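Aspartokinase 1, chloroplastic (Arabidopsis thaliana, PDB 2CDQ) catalyses the ATP-dependent phosphorylation of L-aspartate to 4-phospho-L-aspartate, the first step in making lysine, threonine, methionine and isoleucine. Local coordinates at residues Val38-Leu52 and Ser151-Val164. Residues are numbered along the deposited sequence; the frame is centred on the assembly and turned at random.
Sequences VASAERMKEVADLIL and STRIFAAYLNTIGV
A knobs-into-holes contact joins two helices of the amino acid kinase domain, with Phe-155 as the knob and Met-44, Val-47, Ala-48 and Ile-51 as the hole. The axes of 41-52 and 151-161 come within 11.0 Å and cross at -57°. Phe-155 has chi1 at -163°, which swings its ring away from its backbone N and across to the other helix, where it enters edge-first. Met-44 O, Ala-48 N and Ile-51 CD1 lie near the ring plane, along its rim at CE1, CZ and CE2 in turn. Val-47 comes to the ring obliquely, its CG1 3.6 Å from Phe-155 CZ. The extended Met-44 chain slides past the ring in the opposite direction. Met-44 SD makes a Met-aromatic contact at the ring edge and lies 3.7 Å from Ile-154 CG2. One turn on, Ala-48 CB meets Leu-159 CD2 at 3.8 Å and the ring edge of Tyr-158 at CE2. Lys-45 crosses the end of Tyr-158 at about a right angle, its CG 3.3 Å from the OH. Ile-51 and Leu-159 meet tip to tip through their CD1 atoms. Past the end of 151-161, Leu-52 CD2 packs on Val-164 CG2 at 3.7 Å.

At the start of both segments, Val-38 CG2 lies near Ser-151 OG, which is hydrogen-bonded to Ser-64 O. This end borders the active site: Val-38 is close to Gly-35, a probable ATP-binding residue, and Ser-151 to the substrate-binding Glu-148. Strand 59-63 lies against both helices, Ile-61 touching Ile-51 and Leu-63 touching Phe-155. Helix 92-108 also touches both, at Ala-41, Ile-154 and Tyr-158.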
# COMPACT_ATOMS: atom_id res chain seq x y z
N VAL A 38 22.33 -3.59 32.40
CA VAL A 38 22.70 -4.63 33.35
C VAL A 38 23.58 -5.70 32.68
O VAL A 38 23.48 -6.89 32.99
CB VAL A 38 21.46 -5.24 34.07
CG1 VAL A 38 20.84 -4.21 35.02
CG2 VAL A 38 20.41 -5.73 33.08
N ALA A 39 24.45 -5.26 31.78
CA ALA A 39 25.33 -6.17 31.02
C ALA A 39 26.45 -6.78 31.86
O ALA A 39 27.03 -7.80 31.48
CB ALA A 39 25.92 -5.45 29.82
N SER A 40 26.75 -6.15 33.00
CA SER A 40 27.82 -6.60 33.90
C SER A 40 27.59 -6.12 35.33
O SER A 40 26.76 -5.24 35.57
CB SER A 40 29.19 -6.12 33.40
OG SER A 40 29.35 -4.73 33.61
N ALA A 41 28.34 -6.69 36.26
CA ALA A 41 28.35 -6.24 37.65
C ALA A 41 28.59 -4.73 37.75
O ALA A 41 27.96 -4.04 38.56
CB ALA A 41 29.39 -7.00 38.45
N GLU A 42 29.49 -4.21 36.91
CA GLU A 42 29.82 -2.79 36.93
C GLU A 42 28.64 -1.92 36.50
O GLU A 42 28.33 -0.92 37.15
CB GLU A 42 31.06 -2.51 36.08
CG GLU A 42 31.64 -1.11 36.26
CD GLU A 42 32.20 -0.86 37.65
OE1 GLU A 42 32.59 -1.83 38.34
OE2 GLU A 42 32.26 0.32 38.06
N ARG A 43 27.97 -2.31 35.42
CA ARG A 43 26.81 -1.57 34.95
C ARG A 43 25.66 -1.68 35.94
O ARG A 43 24.93 -0.71 36.15
CB ARG A 43 26.39 -2.02 33.55
CG ARG A 43 27.34 -1.58 32.45
CD ARG A 43 27.08 -0.16 32.00
NE ARG A 43 26.16 -0.11 30.86
CZ ARG A 43 25.54 0.98 30.42
NH1 ARG A 43 25.71 2.15 31.02
NH2 ARG A 43 24.74 0.90 29.38
N MET A 44 25.52 -2.85 36.56
CA MET A 44 24.53 -3.05 37.62
C MET A 44 24.75 -2.06 38.75
O MET A 44 23.79 -1.51 39.30
CB MET A 44 24.58 -4.49 38.15
CG MET A 44 23.84 -5.50 37.29
SD MET A 44 23.63 -7.10 38.10
CE MET A 44 22.72 -8.01 36.87
N LYS A 45 26.01 -1.81 39.08
CA LYS A 45 26.36 -0.85 40.14
C LYS A 45 25.84 0.55 39.83
O LYS A 45 25.48 1.30 40.74
CB LYS A 45 27.87 -0.83 40.39
CG LYS A 45 28.41 -2.03 41.18
CD LYS A 45 29.89 -1.88 41.50
CE LYS A 45 30.51 -3.22 41.91
NZ LYS A 45 31.97 -3.13 42.26
N GLU A 46 25.78 0.90 38.54
CA GLU A 46 25.22 2.18 38.10
C GLU A 46 23.73 2.23 38.38
O GLU A 46 23.21 3.24 38.85
CB GLU A 46 25.47 2.42 36.60
CG GLU A 46 26.94 2.55 36.18
CD GLU A 46 27.11 2.89 34.70
OE1 GLU A 46 26.21 2.56 33.90
OE2 GLU A 46 28.15 3.49 34.34
N VAL A 47 23.04 1.12 38.08
CA VAL A 47 21.59 1.02 38.26
C VAL A 47 21.23 1.21 39.73
O VAL A 47 20.35 2.00 40.06
CB VAL A 47 21.02 -0.32 37.73
CG1 VAL A 47 19.49 -0.32 37.79
CG2 VAL A 47 21.48 -0.57 36.30
N ALA A 48 21.93 0.49 40.61
CA ALA A 48 21.70 0.61 42.05
C ALA A 48 21.94 2.05 42.51
O ALA A 48 21.22 2.56 43.37
CB ALA A 48 22.57 -0.36 42.81
N ASP A 49 22.96 2.69 41.92
CA ASP A 49 23.27 4.10 42.16
C ASP A 49 22.15 5.02 41.74
O ASP A 49 21.91 6.04 42.39
CB ASP A 49 24.55 4.51 41.43
CG ASP A 49 25.77 4.51 42.33
OD1 ASP A 49 25.69 3.99 43.47
OD2 ASP A 49 26.82 5.03 41.88
N LEU A 50 21.47 4.68 40.64
CA LEU A 50 20.29 5.42 40.21
C LEU A 50 19.15 5.30 41.22
O LEU A 50 18.53 6.31 41.58
CB LEU A 50 19.82 4.96 38.83
CG LEU A 50 20.69 5.44 37.66
CD1 LEU A 50 20.55 4.50 36.48
CD2 LEU A 50 20.33 6.86 37.26
N ILE A 51 18.89 4.08 41.70
CA ILE A 51 17.87 3.86 42.73
C ILE A 51 18.14 4.73 43.96
O ILE A 51 17.22 5.35 44.49
CB ILE A 51 17.76 2.38 43.13
CG1 ILE A 51 17.31 1.54 41.92
CG2 ILE A 51 16.79 2.21 44.30
CD1 ILE A 51 17.34 0.04 42.15
N LEU A 52 19.40 4.77 44.40
CA LEU A 52 19.80 5.54 45.58
C LEU A 52 19.84 7.06 45.33
O LEU A 52 19.95 7.83 46.29
CB LEU A 52 21.16 5.06 46.11
CG LEU A 52 21.28 3.66 46.72
CD1 LEU A 52 22.74 3.34 47.01
CD2 LEU A 52 20.44 3.51 47.99
N SER A 151 19.07 -12.61 35.75
CA SER A 151 19.26 -11.17 35.84
C SER A 151 18.68 -10.56 37.12
O SER A 151 19.41 -9.97 37.91
CB SER A 151 18.65 -10.51 34.62
OG SER A 151 18.78 -9.11 34.69
N THR A 152 17.37 -10.72 37.30
CA THR A 152 16.68 -10.17 38.47
C THR A 152 17.24 -10.67 39.81
O THR A 152 17.43 -9.87 40.73
CB THR A 152 15.16 -10.42 38.43
OG1 THR A 152 14.90 -11.77 38.02
CG2 THR A 152 14.50 -9.46 37.46
N ARG A 153 17.52 -11.97 39.89
CA ARG A 153 18.02 -12.60 41.12
C ARG A 153 19.39 -12.09 41.57
O ARG A 153 19.63 -11.89 42.76
CB ARG A 153 18.02 -14.13 41.00
CG ARG A 153 16.68 -14.75 41.31
CD ARG A 153 16.67 -16.25 41.04
NE ARG A 153 15.35 -16.82 41.31
CZ ARG A 153 14.30 -16.73 40.49
NH1 ARG A 153 14.39 -16.09 39.33
NH2 ARG A 153 13.15 -17.28 40.83
N ILE A 154 20.29 -11.89 40.60
CA ILE A 154 21.59 -11.29 40.88
C ILE A 154 21.39 -9.88 41.44
O ILE A 154 21.89 -9.56 42.52
CB ILE A 154 22.49 -11.27 39.62
CG1 ILE A 154 22.97 -12.68 39.30
CG2 ILE A 154 23.68 -10.35 39.83
CD1 ILE A 154 23.59 -12.85 37.92
N PHE A 155 20.61 -9.06 40.73
CA PHE A 155 20.43 -7.67 41.13
C PHE A 155 19.74 -7.55 42.49
O PHE A 155 20.15 -6.74 43.33
CB PHE A 155 19.68 -6.88 40.06
CG PHE A 155 19.80 -5.40 40.21
CD1 PHE A 155 21.00 -4.75 39.92
CD2 PHE A 155 18.72 -4.64 40.65
CE1 PHE A 155 21.12 -3.37 40.06
CE2 PHE A 155 18.83 -3.26 40.79
CZ PHE A 155 20.03 -2.62 40.50
N ALA A 156 18.70 -8.36 42.72
CA ALA A 156 17.96 -8.33 43.97
C ALA A 156 18.87 -8.66 45.15
O ALA A 156 18.90 -7.92 46.15
CB ALA A 156 16.78 -9.28 43.93
N ALA A 157 19.62 -9.75 45.02
CA ALA A 157 20.59 -10.17 46.03
C ALA A 157 21.61 -9.07 46.30
O ALA A 157 21.94 -8.79 47.45
CB ALA A 157 21.28 -11.45 45.62
N TYR A 158 22.09 -8.42 45.23
CA TYR A 158 23.08 -7.34 45.36
C TYR A 158 22.56 -6.13 46.13
O TYR A 158 23.26 -5.60 46.99
CB TYR A 158 23.63 -6.92 43.99
CG TYR A 158 24.52 -5.69 44.03
CD1 TYR A 158 25.77 -5.74 44.66
CD2 TYR A 158 24.11 -4.49 43.46
CE1 TYR A 158 26.59 -4.60 44.72
CE2 TYR A 158 24.92 -3.35 43.51
CZ TYR A 158 26.16 -3.42 44.14
OH TYR A 158 26.95 -2.29 44.18
N LEU A 159 21.33 -5.70 45.83
CA LEU A 159 20.72 -4.60 46.58
C LEU A 159 20.69 -4.87 48.11
O LEU A 159 21.05 -4.00 48.90
CB LEU A 159 19.32 -4.28 46.05
CG LEU A 159 19.20 -3.47 44.75
CD1 LEU A 159 17.74 -3.29 44.36
CD2 LEU A 159 19.91 -2.11 44.84
N ASN A 160 20.29 -6.09 48.48
CA ASN A 160 20.25 -6.52 49.89
C ASN A 160 21.65 -6.58 50.53
O ASN A 160 21.80 -6.42 51.75
CB ASN A 160 19.56 -7.89 50.01
CG ASN A 160 18.11 -7.85 49.53
OD1 ASN A 160 17.25 -7.20 50.14
ND2 ASN A 160 17.83 -8.57 48.45
N THR A 161 22.66 -6.81 49.69
CA THR A 161 24.05 -6.77 50.10
C THR A 161 24.44 -5.38 50.60
O THR A 161 25.14 -5.24 51.60
CB THR A 161 24.96 -7.24 48.92
OG1 THR A 161 24.94 -8.68 48.85
CG2 THR A 161 26.42 -6.77 49.05
N ILE A 162 23.93 -4.35 49.92
CA ILE A 162 24.39 -2.97 50.13
C ILE A 162 23.42 -2.08 50.94
O ILE A 162 23.56 -0.86 50.97
CB ILE A 162 24.79 -2.29 48.78
CG1 ILE A 162 23.57 -2.03 47.88
CG2 ILE A 162 25.84 -3.13 48.03
CD1 ILE A 162 23.79 -0.95 46.83
N GLY A 163 22.44 -2.71 51.58
CA GLY A 163 21.50 -1.99 52.46
C GLY A 163 20.17 -1.56 51.85
O GLY A 163 19.45 -0.75 52.43
N VAL A 164 19.85 -2.10 50.68
CA VAL A 164 18.58 -1.82 50.01
C VAL A 164 17.70 -3.07 50.09
O VAL A 164 17.95 -4.06 49.40
CB VAL A 164 18.78 -1.38 48.52
CG1 VAL A 164 17.44 -1.17 47.81
CG2 VAL A 164 19.63 -0.11 48.42